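Local atomic coordinates of carbohydrate binding module (Uncultured bacterium, PDB entry 2W3J), a protein that probably binds uronic acid sugars, acting as a calcium-containing carbohydrate-binding module of family 35. Residues W2-S7 with N129-A134; V42-A47 with A103-I108; V71-S76 with V97-K102. All blocks are in the same frame, centred on the assembly; numbering follows the deposited sequence. Where two conformers were deposited one is given.

Interaction 1: W2-S7 with N129-A134. With CA (calcium ion), chain C.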
ATOM      1  N   TRP A   2     -12.800   3.201  -0.626  1.00 19.13           N
ATOM      2  CA  TRP A   2     -12.606   1.918  -1.277  1.00 17.40           C
ATOM      3  C   TRP A   2     -11.445   1.220  -0.576  1.00 17.40           C
ATOM      4  O   TRP A   2     -10.423   1.849  -0.276  1.00 16.99           O
ATOM      5  CB  TRP A   2     -12.313   2.043  -2.782  1.00 17.03           C
ATOM      6  CG  TRP A   2     -12.505   0.754  -3.472  1.00 16.88           C
ATOM      7  CD1 TRP A   2     -11.541  -0.155  -3.812  1.00 13.68           C
ATOM      8  CD2 TRP A   2     -13.758   0.170  -3.850  1.00 15.61           C
ATOM      9  NE1 TRP A   2     -12.117  -1.260  -4.392  1.00 16.61           N
ATOM     10  CE2 TRP A   2     -13.478  -1.082  -4.430  1.00 17.30           C
ATOM     11  CE3 TRP A   2     -15.093   0.604  -3.760  1.00 18.31           C
ATOM     12  CZ2 TRP A   2     -14.476  -1.921  -4.945  1.00 17.78           C
ATOM     13  CZ3 TRP A   2     -16.081  -0.218  -4.268  1.00 17.78           C
ATOM     14  CH2 TRP A   2     -15.772  -1.483  -4.834  1.00 17.81           C
ATOM     15  N   LEU A   3     -11.617  -0.070  -0.334  1.00 16.13           N
ATOM     16  CA  LEU A   3     -10.563  -0.888   0.247  1.00 15.73           C
ATOM     17  C   LEU A   3      -9.958  -1.735  -0.837  1.00 15.54           C
ATOM     18  O   LEU A   3     -10.653  -2.568  -1.455  1.00 16.92           O
ATOM     19  CB  LEU A   3     -11.157  -1.762   1.354  1.00 16.16           C
ATOM     20  CG  LEU A   3     -10.206  -2.768   2.020  1.00 18.08           C
ATOM     21  CD1 LEU A   3      -9.081  -2.014   2.720  1.00 19.37           C
ATOM     22  CD2 LEU A   3     -10.978  -3.678   3.046  1.00 20.05           C
ATOM     23  N   PHE A   4      -8.654  -1.543  -1.085  1.00 14.91           N
ATOM     24  CA  PHE A   4      -7.952  -2.198  -2.196  1.00 14.64           C
ATOM     25  C   PHE A   4      -7.154  -3.418  -1.695  1.00 15.05           C
ATOM     26  O   PHE A   4      -6.267  -3.257  -0.879  1.00 16.17           O
ATOM     27  CB  PHE A   4      -6.933  -1.222  -2.825  1.00 14.55           C
ATOM     28  CG  PHE A   4      -7.585  -0.056  -3.553  1.00 14.12           C
ATOM     29  CD1 PHE A   4      -7.698  -0.081  -4.924  1.00 16.26           C
ATOM     30  CD2 PHE A   4      -8.064   1.042  -2.840  1.00 16.67           C
ATOM     31  CE1 PHE A   4      -8.296   1.000  -5.620  1.00 18.69           C
ATOM     32  CE2 PHE A   4      -8.683   2.114  -3.520  1.00 15.69           C
ATOM     33  CZ  PHE A   4      -8.788   2.065  -4.906  1.00 16.32           C
ATOM     34  N   GLU A   5      -7.504  -4.591  -2.197  1.00 15.45           N
ATOM     35  CA  GLU A   5      -6.857  -5.859  -1.852  1.00 17.08           C
ATOM     36  C   GLU A   5      -6.018  -6.331  -3.029  1.00 17.76           C
ATOM     37  O   GLU A   5      -6.322  -6.064  -4.215  1.00 17.91           O
ATOM     38  CB  GLU A   5      -7.940  -6.910  -1.557  1.00 17.19           C
ATOM     39  CG  GLU A   5      -8.810  -6.531  -0.388  1.00 16.40           C
ATOM     40  CD  GLU A   5      -8.142  -6.750   0.959  1.00 19.21           C
ATOM     41  OE1 GLU A   5      -7.012  -7.307   1.002  1.00 16.19           O
ATOM     42  OE2 GLU A   5      -8.749  -6.380   2.002  1.00 19.90           O
ATOM     43  N   GLU A   6      -4.985  -7.110  -2.725  1.00 17.77           N
ATOM     44  CA  GLU A   6      -4.251  -7.765  -3.793  1.00 18.79           C
ATOM     45  C   GLU A   6      -5.163  -8.683  -4.616  1.00 19.95           C
ATOM     46  O   GLU A   6      -6.145  -9.244  -4.101  1.00 19.87           O
ATOM     47  CB  GLU A   6      -3.070  -8.529  -3.192  1.00 19.31           C
ATOM     48  CG  GLU A   6      -3.428  -9.757  -2.360  1.00 20.43           C
ATOM     49  CD  GLU A   6      -4.280  -9.466  -1.112  1.00 24.21           C
ATOM     50  OE1 GLU A   6      -4.112  -8.395  -0.476  1.00 24.35           O
ATOM     51  OE2 GLU A   6      -5.115 -10.340  -0.746  1.00 27.22           O
ATOM     52  N   SER A   7      -4.846  -8.776  -5.903  1.00 21.10           N
ATOM     53  CA  SER A   7      -5.584  -9.613  -6.853  0.50 22.24           C
ATOM     54  C   SER A   7      -7.053  -9.182  -7.040  1.00 23.38           C
ATOM     55  O   SER A   7      -7.884  -9.966  -7.515  1.00 25.92           O
ATOM     56  CB  SER A   7      -5.496 -11.093  -6.454  0.50 22.46           C
ATOM     57  OG  SER A   7      -4.153 -11.466  -6.177  0.50 19.52           O
ATOM     58  N   ASN A 129     -15.751  10.168  -0.379  1.00 30.21           N
ATOM     59  CA  ASN A 129     -16.770   9.795  -1.325  1.00 30.34           C
ATOM     60  C   ASN A 129     -16.179   9.760  -2.709  1.00 28.90           C
ATOM     61  O   ASN A 129     -15.206  10.450  -2.990  1.00 29.17           O
ATOM     62  CB  ASN A 129     -17.932  10.808  -1.310  1.00 31.62           C
ATOM     63  CG  ASN A 129     -18.488  11.038   0.087  1.00 36.11           C
ATOM     64  OD1 ASN A 129     -18.751  10.083   0.836  1.00 40.84           O
ATOM     65  ND2 ASN A 129     -18.684  12.307   0.446  1.00 39.49           N
ATOM     66  N   GLY A 130     -16.786   8.975  -3.581  1.00 27.30           N
ATOM     67  CA  GLY A 130     -16.438   9.008  -4.985  1.00 25.99           C
ATOM     68  C   GLY A 130     -15.109   8.349  -5.341  1.00 24.82           C
ATOM     69  O   GLY A 130     -14.516   8.660  -6.369  1.00 25.86           O
ATOM     70  N   ILE A 131     -14.657   7.427  -4.502  1.00 22.50           N
ATOM     71  CA  ILE A 131     -13.425   6.675  -4.799  1.00 20.27           C
ATOM     72  C   ILE A 131     -13.825   5.279  -5.289  1.00 19.15           C
ATOM     73  O   ILE A 131     -14.612   4.587  -4.616  1.00 19.02           O
ATOM     74  CB  ILE A 131     -12.544   6.548  -3.537  1.00 19.89           C
ATOM     75  CG1 ILE A 131     -12.099   7.911  -3.019  1.00 20.95           C
ATOM     76  CG2 ILE A 131     -11.341   5.672  -3.825  1.00 19.75           C
ATOM     77  CD1 ILE A 131     -11.183   8.639  -3.955  1.00 22.94           C
ATOM     78  N   THR A 132     -13.328   4.884  -6.459  1.00 18.64           N
ATOM     79  CA  THR A 132     -13.524   3.530  -6.976  1.00 19.52           C
ATOM     80  C   THR A 132     -12.194   3.021  -7.525  1.00 18.84           C
ATOM     81  O   THR A 132     -11.273   3.802  -7.695  1.00 19.96           O
ATOM     82  CB  THR A 132     -14.546   3.477  -8.137  1.00 20.07           C
ATOM     83  OG1 THR A 132     -14.164   4.403  -9.153  1.00 23.77           O
ATOM     84  CG2 THR A 132     -15.958   3.846  -7.632  1.00 22.23           C
ATOM     85  N   PRO A 133     -12.112   1.721  -7.827  1.00 18.66           N
ATOM     86  CA  PRO A 133     -10.924   1.190  -8.466  1.00 18.43           C
ATOM     87  C   PRO A 133     -10.916   1.639  -9.919  1.00 19.19           C
ATOM     88  O   PRO A 133     -11.961   1.999 -10.445  1.00 18.93           O
ATOM     89  CB  PRO A 133     -11.097  -0.341  -8.367  1.00 19.04           C
ATOM     90  CG  PRO A 133     -12.544  -0.562  -8.042  1.00 19.52           C
ATOM     91  CD  PRO A 133     -13.085   0.683  -7.445  1.00 18.53           C
ATOM     92  N   ALA A 134      -9.740   1.656 -10.537  1.00 18.43           N
ATOM     93  CA  ALA A 134      -9.604   1.986 -11.962  1.00 19.71           C
ATOM     94  C   ALA A 134      -8.818   0.906 -12.688  1.00 20.98           C
ATOM     95  O   ALA A 134      -8.141   0.090 -12.041  1.00 20.13           O
ATOM     96  CB  ALA A 134      -8.919   3.359 -12.126  1.00 19.61           C
TER
HETATM   97 CA    CA C1139      -5.114  -8.432   1.905  1.00 22.79          CA
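Trp2 and Phe4 meet Ile131 and Pro133 at one margin of the beta-sandwich, where strand 2-5 of one sheet runs roughly parallel, at 24°, to strand 131-133 of the other. The Pro133 ring crosses Trp2 at about a right angle and sets its CD over the indole face in a CH-pi contact, 3.6 Å from the centroid of the five-membered ring and 14° off its normal. Pro133 CG reaches on toward Trp2 NE1 and CE2. With CG anti to the backbone N (chi1 -164°), the indole of Trp2 extends across the strand direction, one face to Pro133 and the CD1 edge of its five-membered ring over Phe4: Trp2 CD1 lies 3.5 Å above the centre of the Phe4 ring. Phe4 in turn brings CE1 to 3.9 Å from Pro133 CA, and the carbonyl Thr132 O lies near the plane of the phenyl ring at its edge. Trp2 CB meets Ile131 CG2 at 3.9 Å. Farther along the chain the chemistry changes to ionic: Glu5 OE1 and Glu6 OE1 bind a calcium ion at 2.4 and 2.6 Å, in a site completed by Thr26, Gly29 and Asp122. The interface itself, proline on the indole face and indole edge over the phenyl face, depends on shape and dispersion, while the backbones of Trp2 and Phe4 bond within their own sheet, to Val126 and Ile124.

Interaction 2: V42-A47 with A103-I108; sequences VWSLSA and AGTNSI
Trp43 and Ile108 form the first of three antiparallel hydrogen-bonded pairs that join 42-47 to 103-108; Leu45 with Asn106 and Ala47 with Gly104 follow. Of the six backbone bonds the shortest runs from Asn106 N to Leu45 O, at 2.7 Å. The longest, from Ile108 N to Trp43 O, measures 3.1 Å. Apart from Gly104, which has none, the side chains of these pairs share one face. With Trp43 CG anti to its carbonyl carbon (chi1 -64°), the indole presents CE3 to Ile108, 3.9 Å from CG2, and Ile108 O lies near the ring plane at the edge. Leu45, modelled in two conformers, here holds CG between the backbone N and the carbonyl carbon (chi1 72°), and from there CD2 touches Ile108 CD1 at 3.8 Å while CD1 lies beside the Asn106 amide. Asn106 OD1 accepts from Lys102 N, a bond that helps hold the amide in this largely apolar row. Gly104 suits its place, since a side chain would jam against the preceding carbonyl. On the other face, Ser44 OG lies 3.6 Å from Thr105 CG2, accepts a bond from a water and also bonds Ala135 O. Strand 40-47 is flanked by 104-112 and, across its other side, by 11-14 and 131-133. The face bearing Trp43, Leu45 and Ile108 packs on Ile124, Val126, Leu101 and Ile99 of the opposing sheet.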
ATOM      1  N   VAL A  42       1.842  -1.317  -6.842  1.00 14.10           N
ATOM      2  CA  VAL A  42       1.158  -0.268  -7.613  1.00 14.04           C
ATOM      3  C   VAL A  42      -0.335  -0.534  -7.630  1.00 14.38           C
ATOM      4  O   VAL A  42      -0.770  -1.667  -7.881  1.00 14.73           O
ATOM      5  CB  VAL A  42       1.658  -0.258  -9.076  1.00 15.02           C
ATOM      6  CG1 VAL A  42       0.914   0.802  -9.897  1.00 16.21           C
ATOM      7  CG2 VAL A  42       3.186   0.014  -9.104  1.00 17.30           C
ATOM      8  N   TRP A  43      -1.109   0.528  -7.402  1.00 15.60           N
ATOM      9  CA  TRP A  43      -2.569   0.486  -7.452  1.00 15.40           C
ATOM     10  C   TRP A  43      -3.077   1.554  -8.428  1.00 16.54           C
ATOM     11  O   TRP A  43      -2.331   2.496  -8.777  1.00 15.82           O
ATOM     12  CB  TRP A  43      -3.145   0.837  -6.096  1.00 14.98           C
ATOM     13  CG  TRP A  43      -2.823  -0.139  -4.954  1.00 14.80           C
ATOM     14  CD1 TRP A  43      -3.528  -1.269  -4.615  1.00 16.13           C
ATOM     15  CD2 TRP A  43      -1.766  -0.013  -4.001  1.00 16.48           C
ATOM     16  NE1 TRP A  43      -2.968  -1.840  -3.474  1.00 15.27           N
ATOM     17  CE2 TRP A  43      -1.893  -1.086  -3.084  1.00 14.27           C
ATOM     18  CE3 TRP A  43      -0.746   0.930  -3.804  1.00 17.26           C
ATOM     19  CZ2 TRP A  43      -1.028  -1.255  -2.008  1.00 16.79           C
ATOM     20  CZ3 TRP A  43       0.125   0.756  -2.723  1.00 19.34           C
ATOM     21  CH2 TRP A  43      -0.019  -0.338  -1.847  1.00 17.08           C
ATOM     22  N   SER A  44      -4.335   1.405  -8.856  1.00 16.28           N
ATOM     23  CA  SER A  44      -4.958   2.400  -9.766  1.00 17.98           C
ATOM     24  C   SER A  44      -6.361   2.675  -9.238  1.00 18.26           C
ATOM     25  O   SER A  44      -7.119   1.736  -8.965  1.00 18.64           O
ATOM     26  CB  SER A  44      -5.057   1.826 -11.180  1.00 17.74           C
ATOM     27  OG  SER A  44      -5.634   2.761 -12.122  1.00 21.03           O
ATOM     28  N   LEU A  45      -6.700   3.953  -9.081  1.00 18.56           N
ATOM     29  CA  LEU A  45      -8.014   4.332  -8.576  0.50 19.62           C
ATOM     30  C   LEU A  45      -8.581   5.507  -9.341  1.00 20.78           C
ATOM     31  O   LEU A  45      -7.847   6.241 -10.000  1.00 20.86           O
ATOM     32  CB  LEU A  45      -7.953   4.694  -7.085  0.50 19.50           C
ATOM     33  CG  LEU A  45      -7.316   5.977  -6.541  0.50 19.84           C
ATOM     34  CD1 LEU A  45      -8.093   7.253  -6.888  0.50 18.16           C
ATOM     35  CD2 LEU A  45      -7.177   5.862  -5.034  0.50 19.03           C
ATOM     36  N   SER A  46      -9.887   5.696  -9.216  1.00 21.42           N
ATOM     37  CA  SER A  46     -10.536   6.883  -9.771  0.50 22.22           C
ATOM     38  C   SER A  46     -11.100   7.702  -8.638  1.00 22.05           C
ATOM     39  O   SER A  46     -11.637   7.146  -7.673  1.00 21.66           O
ATOM     40  CB  SER A  46     -11.680   6.487 -10.706  0.50 22.33           C
ATOM     41  OG  SER A  46     -11.196   5.740 -11.798  0.50 24.07           O
ATOM     42  N   ALA A  47     -10.980   9.027  -8.749  1.00 22.91           N
ATOM     43  CA  ALA A  47     -11.553   9.963  -7.798  1.00 23.55           C
ATOM     44  C   ALA A  47     -12.549  10.871  -8.555  1.00 25.68           C
ATOM     45  O   ALA A  47     -12.268  11.308  -9.663  1.00 25.33           O
ATOM     46  CB  ALA A  47     -10.483  10.808  -7.149  1.00 24.18           C
ATOM     47  N   ALA A 103      -9.070  14.508 -10.289  1.00 26.42           N
ATOM     48  CA  ALA A 103     -10.268  13.894 -10.826  1.00 26.11           C
ATOM     49  C   ALA A 103      -9.894  12.906 -11.924  1.00 25.68           C
ATOM     50  O   ALA A 103      -9.036  13.187 -12.744  1.00 26.19           O
ATOM     51  CB  ALA A 103     -11.249  14.992 -11.370  1.00 26.64           C
ATOM     52  N   GLY A 104     -10.525  11.736 -11.934  1.00 24.76           N
ATOM     53  CA  GLY A 104     -10.258  10.733 -12.962  1.00 24.60           C
ATOM     54  C   GLY A 104      -9.272   9.713 -12.394  1.00 24.07           C
ATOM     55  O   GLY A 104      -9.235   9.505 -11.192  1.00 23.18           O
ATOM     56  N   THR A 105      -8.486   9.093 -13.261  1.00 24.85           N
ATOM     57  CA  THR A 105      -7.589   7.994 -12.846  1.00 24.53           C
ATOM     58  C   THR A 105      -6.332   8.504 -12.157  1.00 24.31           C
ATOM     59  O   THR A 105      -5.722   9.493 -12.594  1.00 24.36           O
ATOM     60  CB  THR A 105      -7.221   7.142 -14.059  1.00 24.89           C
ATOM     61  OG1 THR A 105      -8.427   6.615 -14.633  1.00 26.93           O
ATOM     62  CG2 THR A 105      -6.260   5.961 -13.679  1.00 24.95           C
ATOM     63  N   ASN A 106      -5.933   7.818 -11.083  1.00 22.29           N
ATOM     64  CA  ASN A 106      -4.758   8.182 -10.314  1.00 20.17           C
ATOM     65  C   ASN A 106      -3.940   6.914 -10.100  1.00 20.34           C
ATOM     66  O   ASN A 106      -4.503   5.832 -10.033  1.00 19.19           O
ATOM     67  CB  ASN A 106      -5.136   8.688  -8.932  1.00 20.48           C
ATOM     68  CG  ASN A 106      -5.811  10.053  -8.967  1.00 22.47           C
ATOM     69  OD1 ASN A 106      -5.170  11.081  -8.774  1.00 21.59           O
ATOM     70  ND2 ASN A 106      -7.122  10.050  -9.207  1.00 23.10           N
ATOM     71  N   SER A 107      -2.623   7.047  -9.985  1.00 19.57           N
ATOM     72  CA  SER A 107      -1.803   5.884  -9.616  1.00 19.43           C
ATOM     73  C   SER A 107      -1.251   6.119  -8.215  1.00 18.51           C
ATOM     74  O   SER A 107      -0.961   7.256  -7.818  1.00 18.63           O
ATOM     75  CB  SER A 107      -0.663   5.674 -10.622  1.00 20.60           C
ATOM     76  OG  SER A 107       0.181   6.811 -10.621  1.00 23.45           O
ATOM     77  N   ILE A 108      -1.100   5.034  -7.436  1.00 17.64           N
ATOM     78  CA  ILE A 108      -0.484   5.113  -6.148  1.00 17.59           C
ATOM     79  C   ILE A 108       0.557   3.992  -6.151  1.00 17.12           C
ATOM     80  O   ILE A 108       0.259   2.892  -6.590  1.00 16.62           O
ATOM     81  CB  ILE A 108      -1.477   4.819  -5.006  1.00 18.15           C
ATOM     82  CG1 ILE A 108      -2.616   5.865  -4.988  1.00 19.35           C
ATOM     83  CG2 ILE A 108      -0.737   4.797  -3.687  1.00 17.05           C
ATOM     84  CD1 ILE A 108      -3.573   5.651  -3.787  1.00 22.70           C
TER
HETATM   85  O   HOH W   1      -3.326   4.337 -12.624  1.00 23.15           O
HETATM   86  O   HOH W   2     -11.100   7.362 -13.995  1.00 35.85           O

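Interaction 3: V71-S76 with V97-K102; sequences VVVNDS and VDIPLK
Asn74 brings the sole flat side-chain group to this contact, an amide. The side chains of Asn74 and Lys102 cross obliquely, and in one of the two conformers of the lysine Lys102 NZ lies 3.9 Å from Asn74 CB. A second flat group is the peptide of Pro100: Val73 CG1 comes up beyond its oxygen end, not over its face, 3.3 Å from Pro100 O. Beyond these the interface is aliphatic. Val73 has CG1 anti to its backbone N (chi1 176°), and its two branches divide the work, CG1 reaching Leu101 CD2 at 3.9 Å while CG2 meets Ile99 CG2 at 3.8 Å. The same Ile99 methyl also receives Val71 CG1 at 4.1 Å, and Val71 CG2 extends the row to Val97 CG1. Val73 crosses both Ile99 and Leu101 at about a right angle. With an alanine in place of Val73 both branches would be gone, and Ile99 CG2 and Leu101 CD2 would probably face a gap between the strands. A type I' turn from Val73 to Ser76 follows at once, closed by reciprocal backbone bonds between those two residues, and both inner positions, Asn74 and Asp75, take positive phi. Strand 69-73 thereby doubles back into 76-81, whose Ile78 and Leu81 help cover the valines. The other neighbour of strand 69-73 is 104-112, and Asn74 bonds Ser107 through the backbone. Strand 93-101 is an outermost strand of the opposing sheet, paired with 51-60, and sends Ile99 onto Ile108 and Leu101 onto Tyr53.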
ATOM      1  N   VAL A  71       5.535   6.772  -0.407  1.00 17.29           N
ATOM      2  CA  VAL A  71       4.249   6.788  -1.092  1.00 18.13           C
ATOM      3  C   VAL A  71       4.386   7.748  -2.283  1.00 18.48           C
ATOM      4  O   VAL A  71       4.770   8.912  -2.088  1.00 20.53           O
ATOM      5  CB  VAL A  71       3.139   7.272  -0.144  1.00 18.04           C
ATOM      6  CG1 VAL A  71       1.786   7.388  -0.873  1.00 21.14           C
ATOM      7  CG2 VAL A  71       3.037   6.304   1.068  1.00 19.14           C
ATOM      8  N   VAL A  72       4.161   7.224  -3.487  1.00 18.54           N
ATOM      9  CA  VAL A  72       4.249   7.970  -4.728  1.00 19.29           C
ATOM     10  C   VAL A  72       2.843   8.093  -5.305  1.00 19.74           C
ATOM     11  O   VAL A  72       2.164   7.082  -5.481  1.00 19.92           O
ATOM     12  CB  VAL A  72       5.116   7.224  -5.740  1.00 19.50           C
ATOM     13  CG1 VAL A  72       5.202   7.995  -7.074  1.00 21.84           C
ATOM     14  CG2 VAL A  72       6.522   6.999  -5.155  1.00 20.63           C
ATOM     15  N   VAL A  73       2.393   9.304  -5.636  1.00 18.86           N
ATOM     16  CA  VAL A  73       1.033   9.410  -6.188  1.00 19.10           C
ATOM     17  C   VAL A  73       1.123  10.159  -7.504  1.00 19.67           C
ATOM     18  O   VAL A  73       1.711  11.253  -7.542  1.00 20.25           O
ATOM     19  CB  VAL A  73       0.090  10.123  -5.201  1.00 18.72           C
ATOM     20  CG1 VAL A  73      -1.306  10.308  -5.820  1.00 18.85           C
ATOM     21  CG2 VAL A  73       0.007   9.341  -3.852  1.00 18.96           C
ATOM     22  N   ASN A  74       0.631   9.539  -8.566  1.00 20.32           N
ATOM     23  CA  ASN A  74       0.735  10.108  -9.916  1.00 22.65           C
ATOM     24  C   ASN A  74       2.174  10.460 -10.277  1.00 25.01           C
ATOM     25  O   ASN A  74       2.452  11.554 -10.802  1.00 25.18           O
ATOM     26  CB  ASN A  74      -0.179  11.318 -10.019  1.00 22.75           C
ATOM     27  CG  ASN A  74      -1.620  10.935  -9.873  1.00 20.15           C
ATOM     28  OD1 ASN A  74      -2.405  11.622  -9.204  1.00 24.73           O
ATOM     29  ND2 ASN A  74      -1.983   9.823 -10.486  1.00 18.35           N
ATOM     30  N   ASP A  75       3.085   9.538  -9.945  1.00 26.10           N
ATOM     31  CA  ASP A  75       4.503   9.660 -10.296  1.00 28.15           C
ATOM     32  C   ASP A  75       5.266  10.695  -9.456  1.00 28.21           C
ATOM     33  O   ASP A  75       6.439  10.978  -9.733  1.00 30.16           O
ATOM     34  CB  ASP A  75       4.636   9.958 -11.796  1.00 28.83           C
ATOM     35  CG  ASP A  75       5.648   9.056 -12.484  1.00 32.51           C
ATOM     36  OD1 ASP A  75       6.268   8.192 -11.807  1.00 36.40           O
ATOM     37  OD2 ASP A  75       5.834   9.215 -13.710  1.00 38.06           O
ATOM     38  N   SER A  76       4.636  11.236  -8.418  1.00 26.82           N
ATOM     39  CA  SER A  76       5.268  12.198  -7.517  0.50 26.21           C
ATOM     40  C   SER A  76       5.444  11.646  -6.100  1.00 26.02           C
ATOM     41  O   SER A  76       4.485  11.112  -5.511  1.00 24.32           O
ATOM     42  CB  SER A  76       4.442  13.488  -7.446  0.50 27.35           C
ATOM     43  OG  SER A  76       4.734  14.220  -6.269  0.50 27.91           O
ATOM     44  N   VAL A  97      -1.892   8.178   5.674  1.00 19.91           N
ATOM     45  CA  VAL A  97      -1.125   9.144   4.902  1.00 20.75           C
ATOM     46  C   VAL A  97      -2.106   9.939   4.043  1.00 21.35           C
ATOM     47  O   VAL A  97      -3.025   9.371   3.429  1.00 20.85           O
ATOM     48  CB  VAL A  97      -0.033   8.455   4.055  1.00 20.50           C
ATOM     49  CG1 VAL A  97      -0.641   7.470   3.062  1.00 21.18           C
ATOM     50  CG2 VAL A  97       0.846   9.463   3.324  1.00 21.58           C
ATOM     51  N   ASP A  98      -1.932  11.260   4.019  1.00 22.52           N
ATOM     52  CA  ASP A  98      -2.750  12.101   3.153  1.00 24.23           C
ATOM     53  C   ASP A  98      -2.172  12.165   1.751  1.00 23.81           C
ATOM     54  O   ASP A  98      -0.960  12.389   1.557  1.00 24.75           O
ATOM     55  CB  ASP A  98      -2.902  13.496   3.750  1.00 25.11           C
ATOM     56  CG  ASP A  98      -3.797  13.497   4.996  1.00 30.80           C
ATOM     57  OD1 ASP A  98      -4.539  12.509   5.209  1.00 33.43           O
ATOM     58  OD2 ASP A  98      -3.746  14.477   5.776  1.00 37.08           O
ATOM     59  N   ILE A  99      -3.023  11.968   0.761  1.00 22.92           N
ATOM     60  CA  ILE A  99      -2.558  11.964  -0.609  1.00 22.69           C
ATOM     61  C   ILE A  99      -3.411  12.872  -1.518  1.00 23.17           C
ATOM     62  O   ILE A  99      -4.652  12.857  -1.441  1.00 23.84           O
ATOM     63  CB  ILE A  99      -2.510  10.529  -1.179  1.00 22.30           C
ATOM     64  CG1 ILE A  99      -3.892   9.866  -1.132  1.00 22.79           C
ATOM     65  CG2 ILE A  99      -1.530   9.664  -0.381  1.00 22.54           C
ATOM     66  CD1 ILE A  99      -3.955   8.523  -1.918  1.00 21.65           C
ATOM     67  N   PRO A 100      -2.747  13.660  -2.377  1.00 23.42           N
ATOM     68  CA  PRO A 100      -3.463  14.490  -3.338  1.00 23.44           C
ATOM     69  C   PRO A 100      -3.896  13.662  -4.526  1.00 23.56           C
ATOM     70  O   PRO A 100      -3.074  13.043  -5.194  1.00 24.35           O
ATOM     71  CB  PRO A 100      -2.409  15.536  -3.757  1.00 23.88           C
ATOM     72  CG  PRO A 100      -1.066  14.785  -3.620  1.00 24.33           C
ATOM     73  CD  PRO A 100      -1.278  13.874  -2.411  1.00 23.47           C
ATOM     74  N   LEU A 101      -5.198  13.645  -4.797  1.00 23.54           N
ATOM     75  CA  LEU A 101      -5.715  12.950  -5.948  1.00 23.54           C
ATOM     76  C   LEU A 101      -6.339  13.923  -6.930  1.00 25.08           C
ATOM     77  O   LEU A 101      -6.887  14.961  -6.538  1.00 26.64           O
ATOM     78  CB  LEU A 101      -6.773  11.921  -5.531  1.00 22.89           C
ATOM     79  CG  LEU A 101      -6.262  10.823  -4.592  1.00 21.83           C
ATOM     80  CD1 LEU A 101      -7.418   9.899  -4.204  1.00 20.97           C
ATOM     81  CD2 LEU A 101      -5.139  10.038  -5.326  1.00 20.72           C
ATOM     82  N   LYS A 102      -6.262  13.580  -8.196  1.00 25.21           N
ATOM     83  CA  LYS A 102      -6.860  14.359  -9.268  0.50 26.14           C
ATOM     84  C   LYS A 102      -8.191  13.734  -9.647  1.00 26.57           C
ATOM     85  O   LYS A 102      -8.423  12.543  -9.385  1.00 26.82           O
ATOM     86  CB  LYS A 102      -5.942  14.337 -10.494  0.50 26.25           C
ATOM     87  CG  LYS A 102      -4.528  14.862 -10.264  0.50 26.34           C
ATOM     88  CD  LYS A 102      -3.886  15.310 -11.582  0.50 29.05           C
ATOM     89  CE  LYS A 102      -2.969  14.274 -12.219  0.50 30.30           C
ATOM     90  NZ  LYS A 102      -1.523  14.516 -11.903  0.50 30.91           N
TER

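The three contacts illustrate the two kinds of joint in a beta-sandwich. Interaction 2 lies within a sheet and is held by backbone hydrogen bonds; interactions 1 and 3 bridge the sheets and rely on side chains, aromatic and proline rings in the first, branched aliphatics in the third. Interaction 3 is the most buried, though its Lys102 end is at the surface; interaction 2 has one face turned inward and the other, with its serines and Thr105, lined by water; interaction 1 is partly exposed around Trp2. Strand 40-47 ties interaction 2 to interaction 1 through Thr132 and Ala134, and strand 104-112 ties it to interaction 3 through Ser107 and Asn74. Ile131 and Leu101 join interactions 1 and 3.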